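Local coordinates for endo-1,4-beta-xylanase I (Hypocrea jecorina, PDB 1XYN), which hydrolyses internal beta-1,4-xylosidic linkages in the backbone of xylan, releasing xylooligosaccharides and xylose, at residues Asn49-Thr60 and Trp166-Ser177; Val95-Ile104 and Thr136-Trp146. All coordinates share one frame; numbering follows the deposited sequence.

How the interactions relate
Two contacts of the family 11 beta-jelly-roll have centres about 21 Å apart. Interaction 1 joins the early strand 48-56 to the C-terminal strand 168-177, neighbours in the five-stranded antiparallel sheet; interaction 2 packs helix 139-148 and its lead-in against the hairpin of strands 90-97 and 100-109, which belong to the larger, curled sheet. Along the chain, interaction 2 is nested inside the long loop that interaction 1 closes. The two meet where strand 135-137 borders strand 48-56: N49 OD1 probably bonds T136 OG1, and the F50 ring packs on V137. Strand 135-137 thus ties the helix to the edge of the smaller sheet.

Interaction 1: residues Asn49-Thr60 and Trp166-Ser177; sequences NFGGSFSVNSGT and WGGSGSASQSVS
Two neighbouring strands of the smaller beta-sheet of the jelly roll, 48-56 and 168-177, run antiparallel, and S53 pairs with S173 and S55 with S171 as hydrogen-bonded pairs. S55 N reaches S171 O at 2.8 Å, and S171 N returns a bond to S55 O. The serines of these pairs line one face; F54, V56, A172 and V176 lie on the other, where F54 CD1 meets A172 CB at 3.7 Å and V163 of strand 155-166 lies against both.

Around G52 the first strand turns a corner, and Q174 reaches over to it. Its chain folds about the CB-CG bond (chi2 -74°), which brings the amide back over the neighbouring strand, and NE2 donates to S53 O at 2.9 Å with a nearly straight N-H (166°). The bond lies in the amide plane but comes from above the carbonyl plane of S53; S173 N approaches the same oxygen from the opposite face, so two donors grip it. OE1 of Q174 meets the edge of the F50 ring, 3.6 Å from CD2.

Toward the G167 corner, S58 OG accepts from S169 N at 3.3 Å, while T60 and W166 form a hydrogen-bonded pair through both backbone amides. T60 CB sits over the W166 indole, 3.9 Å from the centroid of its five-membered ring, a CH-pi contact; CG2 lies by CZ2 and CH2 of the six-membered ring. T60 OG1 lies over the same face but is hydrogen-bonded to N84 O. W166 approaches E164, the predicted proton donor, and packs on T118 of the second subunit. G167 and G168 form a G1 beta bulge opposite T30, where the chain leaves strand 155-166 of the larger sheet for strand 168-177 of the smaller, the sheet-to-sheet turn of the two-sheet family 11 jelly roll.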
# COMPACT_ATOMS: atom_id res chain seq x y z
N ASN A 49 -5.60 28.26 2.14
CA ASN A 49 -5.37 28.91 0.86
C ASN A 49 -4.27 28.18 0.09
O ASN A 49 -3.26 27.78 0.68
CB ASN A 49 -4.93 30.36 1.07
CG ASN A 49 -5.87 31.13 1.98
OD1 ASN A 49 -6.77 31.84 1.51
ND2 ASN A 49 -5.67 31.00 3.29
N PHE A 50 -4.49 28.00 -1.21
CA PHE A 50 -3.53 27.34 -2.08
C PHE A 50 -3.57 28.06 -3.43
O PHE A 50 -4.55 28.73 -3.75
CB PHE A 50 -3.87 25.85 -2.25
CG PHE A 50 -5.15 25.60 -3.00
CD1 PHE A 50 -6.39 25.74 -2.37
CD2 PHE A 50 -5.13 25.25 -4.35
CE1 PHE A 50 -7.58 25.54 -3.06
CE2 PHE A 50 -6.31 25.04 -5.06
CZ PHE A 50 -7.54 25.19 -4.41
N GLY A 51 -2.51 27.95 -4.21
CA GLY A 51 -2.49 28.61 -5.49
C GLY A 51 -1.23 28.30 -6.25
O GLY A 51 -0.21 27.97 -5.67
N GLY A 52 -1.30 28.40 -7.57
CA GLY A 52 -0.12 28.11 -8.36
C GLY A 52 -0.48 27.30 -9.57
O GLY A 52 -1.55 27.46 -10.15
N SER A 53 0.42 26.41 -9.95
CA SER A 53 0.18 25.57 -11.11
C SER A 53 0.18 24.11 -10.70
O SER A 53 0.62 23.75 -9.61
CB SER A 53 1.24 25.84 -12.19
OG SER A 53 2.51 25.31 -11.85
N PHE A 54 -0.36 23.27 -11.58
CA PHE A 54 -0.44 21.84 -11.34
C PHE A 54 -0.76 21.21 -12.69
O PHE A 54 -1.90 21.26 -13.16
CB PHE A 54 -1.55 21.53 -10.33
CG PHE A 54 -1.76 20.07 -10.09
CD1 PHE A 54 -0.84 19.33 -9.37
CD2 PHE A 54 -2.90 19.44 -10.57
CE1 PHE A 54 -1.05 17.97 -9.14
CE2 PHE A 54 -3.12 18.09 -10.35
CZ PHE A 54 -2.19 17.36 -9.63
N SER A 55 0.28 20.70 -13.34
CA SER A 55 0.16 20.08 -14.65
C SER A 55 0.43 18.58 -14.57
O SER A 55 1.36 18.15 -13.89
CB SER A 55 1.13 20.75 -15.62
OG SER A 55 0.98 20.24 -16.93
N VAL A 56 -0.41 17.80 -15.24
CA VAL A 56 -0.26 16.34 -15.26
C VAL A 56 -0.16 15.92 -16.73
O VAL A 56 -1.16 15.86 -17.44
CB VAL A 56 -1.47 15.65 -14.55
CG1 VAL A 56 -1.34 14.14 -14.60
CG2 VAL A 56 -1.56 16.10 -13.11
N ASN A 57 1.07 15.69 -17.18
CA ASN A 57 1.32 15.30 -18.57
C ASN A 57 0.71 13.94 -18.90
O ASN A 57 0.18 13.75 -20.00
CB ASN A 57 2.82 15.30 -18.86
CG ASN A 57 3.48 16.65 -18.64
OD1 ASN A 57 4.30 16.83 -17.73
ND2 ASN A 57 3.12 17.62 -19.47
N SER A 58 0.77 13.02 -17.94
CA SER A 58 0.24 11.67 -18.12
C SER A 58 0.08 11.03 -16.76
O SER A 58 0.61 11.53 -15.77
CB SER A 58 1.23 10.84 -18.95
OG SER A 58 2.43 10.61 -18.23
N GLY A 59 -0.63 9.90 -16.70
CA GLY A 59 -0.84 9.20 -15.44
C GLY A 59 -1.82 9.87 -14.49
O GLY A 59 -2.56 10.76 -14.88
N THR A 60 -1.82 9.42 -13.23
CA THR A 60 -2.71 9.96 -12.20
C THR A 60 -2.07 11.13 -11.43
O THR A 60 -0.92 11.02 -11.00
CB THR A 60 -3.08 8.88 -11.15
OG1 THR A 60 -3.61 7.74 -11.83
CG2 THR A 60 -4.11 9.42 -10.16
N TRP A 166 1.29 9.00 -9.84
CA TRP A 166 1.91 7.76 -10.28
C TRP A 166 1.54 7.53 -11.75
O TRP A 166 0.63 8.17 -12.27
CB TRP A 166 1.44 6.56 -9.44
CG TRP A 166 -0.04 6.24 -9.54
CD1 TRP A 166 -0.64 5.43 -10.47
CD2 TRP A 166 -1.07 6.62 -8.62
NE1 TRP A 166 -1.98 5.28 -10.17
CE2 TRP A 166 -2.27 6.00 -9.04
CE3 TRP A 166 -1.10 7.43 -7.47
CZ2 TRP A 166 -3.48 6.16 -8.37
CZ3 TRP A 166 -2.31 7.59 -6.79
CH2 TRP A 166 -3.48 6.95 -7.24
N GLY A 167 2.30 6.65 -12.40
CA GLY A 167 2.05 6.32 -13.79
C GLY A 167 2.36 7.37 -14.84
O GLY A 167 1.89 7.25 -15.98
N GLY A 168 3.14 8.38 -14.50
CA GLY A 168 3.47 9.40 -15.49
C GLY A 168 4.30 10.56 -14.98
O GLY A 168 4.99 10.45 -13.97
N SER A 169 4.21 11.67 -15.70
CA SER A 169 4.95 12.87 -15.35
C SER A 169 4.05 14.10 -15.18
O SER A 169 2.86 14.09 -15.53
CB SER A 169 6.02 13.16 -16.41
OG SER A 169 5.44 13.37 -17.69
N GLY A 170 4.63 15.15 -14.61
CA GLY A 170 3.91 16.39 -14.39
C GLY A 170 4.72 17.29 -13.49
O GLY A 170 5.84 16.94 -13.09
N SER A 171 4.16 18.44 -13.14
CA SER A 171 4.84 19.40 -12.27
C SER A 171 3.81 20.27 -11.55
O SER A 171 2.68 20.41 -12.00
CB SER A 171 5.81 20.27 -13.07
OG SER A 171 5.13 21.05 -14.03
N ALA A 172 4.22 20.85 -10.43
CA ALA A 172 3.35 21.70 -9.62
C ALA A 172 4.16 22.67 -8.74
O ALA A 172 5.18 22.31 -8.16
CB ALA A 172 2.45 20.83 -8.74
N SER A 173 3.70 23.92 -8.69
CA SER A 173 4.32 24.96 -7.87
C SER A 173 3.15 25.58 -7.13
O SER A 173 2.34 26.30 -7.73
CB SER A 173 5.01 26.01 -8.74
OG SER A 173 6.10 25.45 -9.45
N GLN A 174 3.05 25.27 -5.84
CA GLN A 174 1.95 25.74 -5.03
C GLN A 174 2.34 26.57 -3.81
O GLN A 174 3.34 26.29 -3.16
CB GLN A 174 1.11 24.54 -4.57
CG GLN A 174 0.32 23.84 -5.69
CD GLN A 174 -0.88 24.65 -6.14
OE1 GLN A 174 -1.62 25.19 -5.32
NE2 GLN A 174 -1.08 24.73 -7.45
N SER A 175 1.52 27.57 -3.51
CA SER A 175 1.70 28.45 -2.36
C SER A 175 0.66 27.96 -1.34
O SER A 175 -0.51 27.80 -1.69
CB SER A 175 1.40 29.90 -2.76
OG SER A 175 2.07 30.25 -3.96
N VAL A 176 1.09 27.74 -0.10
CA VAL A 176 0.22 27.23 0.97
C VAL A 176 0.16 28.15 2.21
O VAL A 176 1.18 28.68 2.63
CB VAL A 176 0.73 25.84 1.43
CG1 VAL A 176 -0.08 25.31 2.60
CG2 VAL A 176 0.72 24.87 0.26
N SER A 177 -1.03 28.32 2.78
CA SER A 177 -1.22 29.14 3.98
C SER A 177 -2.62 29.06 4.59
O SER A 177 -3.54 28.49 4.00
CB SER A 177 -0.87 30.61 3.72
OG SER A 177 -1.85 31.25 2.92

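Interaction 2: residues Val95-Ile104 and Thr136-Trp146; sequences VTSDGATYTI and TVTVQNHFNAW
H142 projects from the single helix of the jelly roll into the hollow of the 90-97/100-109 hairpin, where its imidazole edge meets the Y102 ring in a T-shaped stack. CE1 stands over the centre of the phenol face, 3.5 Å from Y102 CD2, with the ring planes at 80°. Beside it A145 CB is the small bump that fits between V95 and I104, 3.7 Å from V95 CB and 3.9 Å from I104 CD1. I104 CG2 packs against W146 CD1 at 3.7 Å.

At the type I' turn the fit becomes polar. With chi1 at -168°, S97 swings OG away from its backbone N and toward the helix, where it accepts from N141 ND2 at 3.1 Å and donates to D98 OD2. The D98 carboxylate grips T138, just ahead of the helix, with OD2 taking T138 N from the face opposite S97 OG. A water bridges D98 OD2, Y102 OH and H142 NE2, donating to the first two, while H142 ND1 bonds S126 OG and Y102 OH also meets R128 and E80. T138 OG1 donates to D98 OD1 at 2.7 Å, on the syn lone pair.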
# COMPACT_ATOMS: atom_id res chain seq x y z
N VAL A 95 -21.66 18.19 -1.04
CA VAL A 95 -21.51 19.37 -0.20
C VAL A 95 -21.08 20.48 -1.14
O VAL A 95 -20.26 20.27 -2.03
CB VAL A 95 -20.44 19.18 0.90
CG1 VAL A 95 -19.11 18.72 0.30
CG2 VAL A 95 -20.25 20.48 1.69
N THR A 96 -21.75 21.62 -1.04
CA THR A 96 -21.40 22.75 -1.87
C THR A 96 -20.52 23.63 -0.99
O THR A 96 -20.90 24.01 0.12
CB THR A 96 -22.66 23.51 -2.32
OG1 THR A 96 -23.52 22.60 -3.01
CG2 THR A 96 -22.29 24.67 -3.25
N SER A 97 -19.31 23.87 -1.47
CA SER A 97 -18.38 24.68 -0.70
C SER A 97 -17.40 25.37 -1.62
O SER A 97 -16.99 24.82 -2.64
CB SER A 97 -17.63 23.78 0.29
OG SER A 97 -16.92 24.55 1.24
N ASP A 98 -17.10 26.62 -1.28
CA ASP A 98 -16.13 27.43 -2.00
C ASP A 98 -16.23 27.53 -3.52
O ASP A 98 -15.23 27.41 -4.22
CB ASP A 98 -14.73 26.99 -1.58
CG ASP A 98 -14.59 26.89 -0.08
OD1 ASP A 98 -14.58 27.95 0.59
OD2 ASP A 98 -14.52 25.76 0.44
N GLY A 99 -17.44 27.79 -4.02
CA GLY A 99 -17.62 27.94 -5.45
C GLY A 99 -18.00 26.71 -6.26
O GLY A 99 -18.18 26.80 -7.48
N ALA A 100 -18.13 25.55 -5.61
CA ALA A 100 -18.50 24.35 -6.34
C ALA A 100 -19.03 23.25 -5.43
O ALA A 100 -18.96 23.35 -4.20
CB ALA A 100 -17.32 23.83 -7.13
N THR A 101 -19.56 22.20 -6.05
CA THR A 101 -20.09 21.05 -5.31
C THR A 101 -19.03 19.96 -5.30
O THR A 101 -18.23 19.85 -6.23
CB THR A 101 -21.37 20.48 -5.98
OG1 THR A 101 -22.22 21.54 -6.43
CG2 THR A 101 -22.14 19.63 -4.99
N TYR A 102 -19.03 19.15 -4.25
CA TYR A 102 -18.08 18.06 -4.09
C TYR A 102 -18.83 16.75 -3.89
O TYR A 102 -19.81 16.72 -3.16
CB TYR A 102 -17.21 18.28 -2.84
CG TYR A 102 -16.26 19.45 -2.90
CD1 TYR A 102 -16.74 20.76 -2.92
CD2 TYR A 102 -14.88 19.24 -2.94
CE1 TYR A 102 -15.86 21.85 -2.98
CE2 TYR A 102 -14.00 20.31 -2.99
CZ TYR A 102 -14.49 21.61 -3.01
OH TYR A 102 -13.61 22.66 -3.09
N THR A 103 -18.38 15.69 -4.54
CA THR A 103 -19.02 14.40 -4.33
C THR A 103 -18.22 13.72 -3.22
O THR A 103 -16.99 13.65 -3.26
CB THR A 103 -19.06 13.53 -5.61
OG1 THR A 103 -17.73 13.16 -6.00
CG2 THR A 103 -19.71 14.29 -6.75
N ILE A 104 -18.92 13.32 -2.17
CA ILE A 104 -18.28 12.69 -1.03
C ILE A 104 -18.23 11.18 -1.21
O ILE A 104 -19.19 10.59 -1.69
CB ILE A 104 -19.02 13.06 0.26
CG1 ILE A 104 -19.04 14.59 0.41
CG2 ILE A 104 -18.38 12.39 1.48
CD1 ILE A 104 -19.88 15.08 1.56
N THR A 136 -9.47 28.80 -1.89
CA THR A 136 -9.54 28.64 -0.45
C THR A 136 -10.43 27.45 -0.21
O THR A 136 -11.40 27.24 -0.93
CB THR A 136 -10.21 29.85 0.23
OG1 THR A 136 -9.46 31.04 -0.06
CG2 THR A 136 -10.27 29.65 1.75
N VAL A 137 -10.09 26.66 0.80
CA VAL A 137 -10.85 25.47 1.14
C VAL A 137 -11.31 25.59 2.59
O VAL A 137 -10.51 25.43 3.52
CB VAL A 137 -9.99 24.18 0.98
CG1 VAL A 137 -10.74 22.95 1.46
CG2 VAL A 137 -9.59 24.01 -0.46
N THR A 138 -12.59 25.92 2.78
CA THR A 138 -13.17 26.03 4.12
C THR A 138 -13.35 24.59 4.63
O THR A 138 -14.38 23.96 4.43
CB THR A 138 -14.54 26.77 4.07
OG1 THR A 138 -14.41 27.99 3.33
CG2 THR A 138 -15.02 27.11 5.46
N VAL A 139 -12.30 24.07 5.27
CA VAL A 139 -12.31 22.70 5.78
C VAL A 139 -13.47 22.28 6.69
O VAL A 139 -13.85 21.11 6.69
CB VAL A 139 -10.96 22.34 6.45
CG1 VAL A 139 -9.86 22.28 5.40
CG2 VAL A 139 -10.61 23.36 7.52
N GLN A 140 -14.02 23.21 7.47
CA GLN A 140 -15.13 22.87 8.37
C GLN A 140 -16.37 22.41 7.60
O GLN A 140 -17.05 21.49 8.04
CB GLN A 140 -15.51 24.03 9.28
CG GLN A 140 -14.86 23.98 10.66
CD GLN A 140 -15.15 22.70 11.44
OE1 GLN A 140 -16.27 22.44 11.86
NE2 GLN A 140 -14.10 21.91 11.66
N ASN A 141 -16.64 23.04 6.47
CA ASN A 141 -17.79 22.65 5.65
C ASN A 141 -17.70 21.17 5.26
O ASN A 141 -18.72 20.49 5.17
CB ASN A 141 -17.88 23.52 4.40
CG ASN A 141 -18.24 24.98 4.72
OD1 ASN A 141 -18.62 25.31 5.85
ND2 ASN A 141 -18.15 25.84 3.72
N HIS A 142 -16.49 20.68 5.04
CA HIS A 142 -16.29 19.28 4.68
C HIS A 142 -16.41 18.39 5.90
O HIS A 142 -17.01 17.33 5.83
CB HIS A 142 -14.94 19.08 3.99
CG HIS A 142 -14.87 19.75 2.65
ND1 HIS A 142 -15.32 19.15 1.50
CD2 HIS A 142 -14.49 21.00 2.29
CE1 HIS A 142 -15.23 20.00 0.49
NE2 HIS A 142 -14.73 21.13 0.95
N PHE A 143 -15.88 18.84 7.03
CA PHE A 143 -15.97 18.05 8.26
C PHE A 143 -17.43 17.93 8.72
O PHE A 143 -17.84 16.89 9.24
CB PHE A 143 -15.11 18.69 9.36
CG PHE A 143 -13.65 18.79 9.02
CD1 PHE A 143 -13.03 17.85 8.20
CD2 PHE A 143 -12.88 19.83 9.53
CE1 PHE A 143 -11.68 17.94 7.90
CE2 PHE A 143 -11.53 19.93 9.24
CZ PHE A 143 -10.93 18.98 8.42
N ASN A 144 -18.20 19.00 8.54
CA ASN A 144 -19.61 19.01 8.92
C ASN A 144 -20.38 18.05 8.01
O ASN A 144 -21.11 17.18 8.49
CB ASN A 144 -20.22 20.42 8.82
CG ASN A 144 -19.75 21.35 9.95
OD1 ASN A 144 -19.06 20.93 10.87
ND2 ASN A 144 -20.14 22.61 9.87
N ALA A 145 -20.18 18.19 6.70
CA ALA A 145 -20.83 17.34 5.70
C ALA A 145 -20.48 15.87 5.90
O ALA A 145 -21.33 14.99 5.77
CB ALA A 145 -20.45 17.78 4.32
N TRP A 146 -19.22 15.61 6.25
CA TRP A 146 -18.76 14.25 6.48
C TRP A 146 -19.46 13.67 7.70
O TRP A 146 -20.00 12.56 7.64
CB TRP A 146 -17.24 14.22 6.66
CG TRP A 146 -16.44 14.51 5.39
CD1 TRP A 146 -16.93 14.57 4.10
CD2 TRP A 146 -15.04 14.77 5.30
NE1 TRP A 146 -15.90 14.84 3.22
CE2 TRP A 146 -14.73 14.98 3.93
CE3 TRP A 146 -14.00 14.86 6.23
CZ2 TRP A 146 -13.44 15.26 3.48
CZ3 TRP A 146 -12.72 15.14 5.79
CH2 TRP A 146 -12.45 15.34 4.42
O HOH W 1 -13.81 23.32 -0.49